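Local atomic coordinates of FOKI restriction endonuclease (Planomicrobium okeanokoites, PDB entry 2FOK), a protein that recognises a short DNA sequence through one domain and, as a metal-dependent type IIS restriction endonuclease, cleaves the DNA outside that site with another. Residues V46-S49 and K50-K53; D85-I88 and Q89-A93. One frame throughout, in Å; residues are numbered along the deposited sequence.

Contact 1 of 2, residues V46-S49 and K50-K53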
ATOM      1  N   VAL A  46       2.567  13.094  33.172  1.00 35.88           N
ATOM      2  CA  VAL A  46       2.661  14.373  32.470  1.00 34.79           C
ATOM      3  C   VAL A  46       3.281  15.399  33.416  1.00 37.51           C
ATOM      4  O   VAL A  46       2.592  16.011  34.227  1.00 35.80           O
ATOM      5  CB  VAL A  46       1.256  14.863  31.987  1.00 31.87           C
ATOM      6  CG1 VAL A  46       1.313  16.336  31.598  1.00 28.12           C
ATOM      7  CG2 VAL A  46       0.791  14.028  30.795  1.00 17.59           C
ATOM      8  N   LYS A  47       4.593  15.575  33.304  1.00 41.26           N
ATOM      9  CA  LYS A  47       5.332  16.502  34.157  1.00 42.80           C
ATOM     10  C   LYS A  47       5.089  17.986  33.880  1.00 42.43           C
ATOM     11  O   LYS A  47       4.566  18.687  34.748  1.00 41.07           O
ATOM     12  CB  LYS A  47       6.825  16.187  34.072  1.00 43.93           C
ATOM     13  CG  LYS A  47       7.129  14.690  34.096  1.00 42.11           C
ATOM     14  CD  LYS A  47       6.310  13.969  35.164  1.00 42.50           C
ATOM     15  CE  LYS A  47       7.205  13.152  36.065  1.00 38.56           C
ATOM     16  NZ  LYS A  47       8.290  12.510  35.276  1.00 44.14           N
ATOM     17  N   GLU A  48       5.466  18.466  32.694  1.00 42.50           N
ATOM     18  CA  GLU A  48       5.257  19.878  32.346  1.00 42.53           C
ATOM     19  C   GLU A  48       3.872  20.319  32.824  1.00 43.55           C
ATOM     20  O   GLU A  48       2.861  20.027  32.187  1.00 42.06           O
ATOM     21  CB  GLU A  48       5.362  20.091  30.834  1.00 46.00           C
ATOM     22  CG  GLU A  48       5.956  18.919  30.047  1.00 50.06           C
ATOM     23  CD  GLU A  48       5.938  19.163  28.541  1.00 53.03           C
ATOM     24  OE1 GLU A  48       5.643  20.312  28.136  1.00 51.48           O
ATOM     25  OE2 GLU A  48       6.214  18.214  27.766  1.00 48.67           O
ATOM     26  N   SER A  49       3.843  21.020  33.955  1.00 43.37           N
ATOM     27  CA  SER A  49       2.606  21.493  34.575  1.00 44.36           C
ATOM     28  C   SER A  49       1.539  22.107  33.662  1.00 44.33           C
ATOM     29  O   SER A  49       0.373  21.715  33.721  1.00 46.14           O
ATOM     30  CB  SER A  49       2.943  22.493  35.682  1.00 45.43           C
ATOM     31  OG  SER A  49       3.487  23.682  35.135  1.00 43.88           O
ATOM     32  N   LYS A  50       1.933  23.071  32.835  1.00 40.62           N
ATOM     33  CA  LYS A  50       1.000  23.755  31.942  1.00 39.86           C
ATOM     34  C   LYS A  50       0.111  22.839  31.103  1.00 39.72           C
ATOM     35  O   LYS A  50      -1.104  22.972  31.124  1.00 42.94           O
ATOM     36  CB  LYS A  50       1.760  24.703  31.015  1.00 40.34           C
ATOM     37  CG  LYS A  50       0.863  25.699  30.285  1.00 40.41           C
ATOM     38  CD  LYS A  50       1.677  26.718  29.500  1.00 37.70           C
ATOM     39  CE  LYS A  50       1.029  27.041  28.160  1.00 33.48           C
ATOM     40  NZ  LYS A  50       2.033  26.955  27.067  1.00 38.37           N
ATOM     41  N   ILE A  51       0.708  21.927  30.350  1.00 41.35           N
ATOM     42  CA  ILE A  51      -0.079  21.014  29.522  1.00 42.04           C
ATOM     43  C   ILE A  51      -0.895  20.077  30.402  1.00 41.98           C
ATOM     44  O   ILE A  51      -2.015  19.695  30.056  1.00 41.58           O
ATOM     45  CB  ILE A  51       0.819  20.159  28.608  1.00 41.66           C
ATOM     46  CG1 ILE A  51       1.919  21.024  27.983  1.00 45.22           C
ATOM     47  CG2 ILE A  51      -0.020  19.520  27.521  1.00 42.13           C
ATOM     48  CD1 ILE A  51       1.419  22.301  27.328  1.00 44.90           C
ATOM     49  N   GLN A  52      -0.319  19.719  31.545  1.00 41.97           N
ATOM     50  CA  GLN A  52      -0.959  18.829  32.505  1.00 40.02           C
ATOM     51  C   GLN A  52      -2.278  19.411  33.011  1.00 41.57           C
ATOM     52  O   GLN A  52      -3.283  18.698  33.122  1.00 44.08           O
ATOM     53  CB  GLN A  52      -0.006  18.580  33.671  1.00 39.57           C
ATOM     54  CG  GLN A  52      -0.326  17.348  34.494  1.00 41.79           C
ATOM     55  CD  GLN A  52      -0.242  17.623  35.978  1.00 44.71           C
ATOM     56  OE1 GLN A  52      -0.955  17.017  36.780  1.00 48.45           O
ATOM     57  NE2 GLN A  52       0.628  18.553  36.352  1.00 40.80           N
ATOM     58  N   LYS A  53      -2.269  20.709  33.313  1.00 40.67           N
ATOM     59  CA  LYS A  53      -3.460  21.408  33.800  1.00 37.28           C
ATOM     60  C   LYS A  53      -4.458  21.618  32.663  1.00 35.62           C
ATOM     61  O   LYS A  53      -5.663  21.714  32.883  1.00 36.03           O
ATOM     62  CB  LYS A  53      -3.067  22.768  34.392  1.00 37.91           C
ATOM     63  CG  LYS A  53      -1.887  22.714  35.353  1.00 41.49           C
ATOM     64  CD  LYS A  53      -1.908  23.886  36.312  1.00 42.83           C
ATOM     65  CE  LYS A  53      -1.409  25.160  35.644  1.00 48.18           C
ATOM     66  NZ  LYS A  53      -0.449  25.920  36.508  1.00 50.18           N
TER
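Val46 and Gln52 meet where the link between helix 32-45 and helix 49-60 turns into the second helix. Val46 sends its CG1 branch at the base of the glutamine. CG1 of Val46 lies 3.3 Å from CB of Gln52 and 3.5 Å from CG of Gln52, which is tight for methyl against methylene. The two side chains run aslant of each other. Val46 holds CG1 anti to its backbone N (chi1 165°), and this turns the methyl to the new helix.

Gln52 also has CG anti to its backbone N (chi1 -161°), which carries the chain back over the linker. Gln52 CG comes to 3.2 Å from the carbonyl O of Val46. The chain bends at chi2, and the side chain also touches Ile42 and Pro43 of helix 32-45.

Glu48 is the N-cap residue. Glu48 O accepts the first-turn bond from Gln52 N at 3.3 Å. The glutamate side chain leaves the backbone nearly eclipsed (chi1 -13°), is extended beyond CG and runs beside Ile51, pointing the same way. Glu48 OE1 is 3.8 Å from CG1 of Ile51. Ser49 O receives Lys53 N at 2.9 Å. CG of Lys53 folds back over Ser49 O at 3.0 Å.

Gln52 thus meets Val46 through CB and CG, Glu48 sets a carboxylate oxygen beside a methylene of Ile51, and both hydrogen bonds are backbone ones. The carboxylate lies to one side of the helix start and caps no N-H, so any favourable effect of the helix dipole on its charge is probably small.

Contact 2 of 2, residues D85-I88 and Q89-A93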
ATOM      1  N   ASP A  85       2.940  13.738  26.081  1.00 38.07           N
ATOM      2  CA  ASP A  85       2.380  14.938  25.476  1.00 38.14           C
ATOM      3  C   ASP A  85       0.851  14.944  25.342  1.00 36.37           C
ATOM      4  O   ASP A  85       0.272  15.949  24.915  1.00 34.79           O
ATOM      5  CB  ASP A  85       3.008  15.137  24.087  1.00 37.80           C
ATOM      6  CG  ASP A  85       3.061  16.595  23.670  1.00 42.78           C
ATOM      7  OD1 ASP A  85       3.942  17.324  24.169  1.00 42.49           O
ATOM      8  OD2 ASP A  85       2.217  17.016  22.843  1.00 46.82           O
ATOM      9  N   ALA A  86       0.183  13.853  25.713  1.00 33.62           N
ATOM     10  CA  ALA A  86      -1.263  13.831  25.539  1.00 30.58           C
ATOM     11  C   ALA A  86      -2.054  12.723  26.222  1.00 30.97           C
ATOM     12  O   ALA A  86      -1.498  11.860  26.905  1.00 28.51           O
ATOM     13  CB  ALA A  86      -1.566  13.824  24.059  1.00 30.70           C
ATOM     14  N   ILE A  87      -3.369  12.762  26.004  1.00 32.05           N
ATOM     15  CA  ILE A  87      -4.312  11.796  26.565  1.00 31.56           C
ATOM     16  C   ILE A  87      -4.059  10.352  26.135  1.00 33.36           C
ATOM     17  O   ILE A  87      -3.810   9.487  26.974  1.00 38.80           O
ATOM     18  CB  ILE A  87      -5.769  12.150  26.191  1.00 30.84           C
ATOM     19  CG1 ILE A  87      -6.097  13.571  26.653  1.00 30.67           C
ATOM     20  CG2 ILE A  87      -6.724  11.144  26.813  1.00 25.94           C
ATOM     21  CD1 ILE A  87      -7.432  14.077  26.156  1.00 24.68           C
ATOM     22  N   ILE A  88      -4.125  10.077  24.838  1.00 31.44           N
ATOM     23  CA  ILE A  88      -3.904   8.707  24.391  1.00 29.25           C
ATOM     24  C   ILE A  88      -2.560   8.205  24.907  1.00 27.25           C
ATOM     25  O   ILE A  88      -2.458   7.096  25.425  1.00 25.60           O
ATOM     26  CB  ILE A  88      -3.955   8.606  22.849  1.00 31.00           C
ATOM     27  CG1 ILE A  88      -5.386   8.915  22.371  1.00 34.65           C
ATOM     28  CG2 ILE A  88      -3.516   7.204  22.399  1.00 31.64           C
ATOM     29  CD1 ILE A  88      -5.719   8.457  20.970  1.00 28.02           C
ATOM     30  N   GLN A  89      -1.535   9.038  24.772  1.00 25.13           N
ATOM     31  CA  GLN A  89      -0.200   8.691  25.225  1.00 25.99           C
ATOM     32  C   GLN A  89      -0.240   8.178  26.662  1.00 26.19           C
ATOM     33  O   GLN A  89       0.306   7.119  26.958  1.00 24.61           O
ATOM     34  CB  GLN A  89       0.723   9.912  25.138  1.00 25.86           C
ATOM     35  CG  GLN A  89       1.409  10.103  23.789  1.00 29.28           C
ATOM     36  CD  GLN A  89       2.361  11.292  23.779  1.00 32.36           C
ATOM     37  OE1 GLN A  89       3.094  11.531  24.742  1.00 35.26           O
ATOM     38  NE2 GLN A  89       2.354  12.041  22.685  1.00 31.27           N
ATOM     39  N   ALA A  90      -0.916   8.920  27.539  1.00 27.62           N
ATOM     40  CA  ALA A  90      -1.008   8.574  28.956  1.00 26.71           C
ATOM     41  C   ALA A  90      -1.978   7.464  29.363  1.00 30.48           C
ATOM     42  O   ALA A  90      -1.840   6.898  30.449  1.00 31.29           O
ATOM     43  CB  ALA A  90      -1.309   9.831  29.773  1.00 20.38           C
ATOM     44  N   THR A  91      -2.968   7.149  28.532  1.00 33.35           N
ATOM     45  CA  THR A  91      -3.910   6.097  28.918  1.00 31.62           C
ATOM     46  C   THR A  91      -3.417   4.719  28.514  1.00 29.28           C
ATOM     47  O   THR A  91      -3.971   3.698  28.937  1.00 30.70           O
ATOM     48  CB  THR A  91      -5.339   6.332  28.337  1.00 28.93           C
ATOM     49  OG1 THR A  91      -5.565   5.464  27.225  1.00 28.63           O
ATOM     50  CG2 THR A  91      -5.521   7.763  27.904  1.00 29.68           C
ATOM     51  N   ILE A  92      -2.359   4.688  27.717  1.00 29.51           N
ATOM     52  CA  ILE A  92      -1.795   3.424  27.268  1.00 30.81           C
ATOM     53  C   ILE A  92      -0.314   3.319  27.627  1.00 34.30           C
ATOM     54  O   ILE A  92       0.490   4.154  27.212  1.00 37.11           O
ATOM     55  CB  ILE A  92      -1.938   3.257  25.738  1.00 28.12           C
ATOM     56  CG1 ILE A  92      -3.418   3.127  25.344  1.00 23.54           C
ATOM     57  CG2 ILE A  92      -1.114   2.056  25.273  1.00 27.36           C
ATOM     58  CD1 ILE A  92      -4.231   2.175  26.209  1.00 31.46           C
ATOM     59  N   ALA A  93       0.038   2.284  28.392  1.00 36.51           N
ATOM     60  CA  ALA A  93       1.421   2.050  28.805  1.00 36.23           C
ATOM     61  C   ALA A  93       2.181   1.321  27.709  1.00 38.01           C
ATOM     62  O   ALA A  93       1.577   0.711  26.826  1.00 42.81           O
ATOM     63  CB  ALA A  93       1.452   1.232  30.085  1.00 32.66           C
TER
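Gln89 reaches back past the start of its helix to the backbone N of Asp85, four residues earlier. The short helix 87-91 belongs to the first recognition subdomain, a member of the helix-turn-helix clan, and Ala86 is its N-cap residue.

The path of Gln89 starts at CB, which packs 3.4 Å from the carbonyl O of Ala86. CG stands anti to the carbonyl carbon (chi1 -88°), and the extended chain beyond it heads for the start of the helix. CD of Gln89 arrives 3.4 Å from Asp85 N. OE1 of Gln89 accepts the hydrogen bond from Asp85 N at 2.6 Å, which is short. The N-H points almost straight at OE1 (168°), but the donor stands well above the amide plane, 48° out of it. NE2 of Gln89 lies 3.5 Å from CB of Asp85 and gives its own hydrogen bond to Val72 O. With both ends of the amide engaged, its rotation is fixed and its polar atoms are satisfied in a buried place.

Ala86 O also takes the N-H of Ala90, with Ala90 N at 3.1 Å from Ala86 O, as the first helical bond. The side chain of Ile88 packs on Val23 of helix 17-24 and on Ser107 and Leu111 of helix 104-116, so helix 87-91 is packed against both. At the other end, as the chain leaves helical form, Ile88 O receives two weak bonds, from Thr91 N at 3.1 Å and from Ile92 N at 3.3 Å.

Overall arrangement
Both contacts lie in the first recognition subdomain, their centres about 13 Å apart, and neither touches the other. Contact 1 is at the surface, where helix 49-60 begins. Contact 2 is buried, in the short helix 87-91 between neighbouring helices. Helix 32-45 borders both: Ile42 meets Gln52 of contact 1 and Ala90 of contact 2. Cys84 gives a second shared neighbour, touching Val46 and Ala90. The chemistry follows the place. At the surface, the glutamine of contact 1 lends its methylenes to packing across the segments. In the interior, the glutamine of contact 2 uses both amide atoms for hydrogen bonds to backbone.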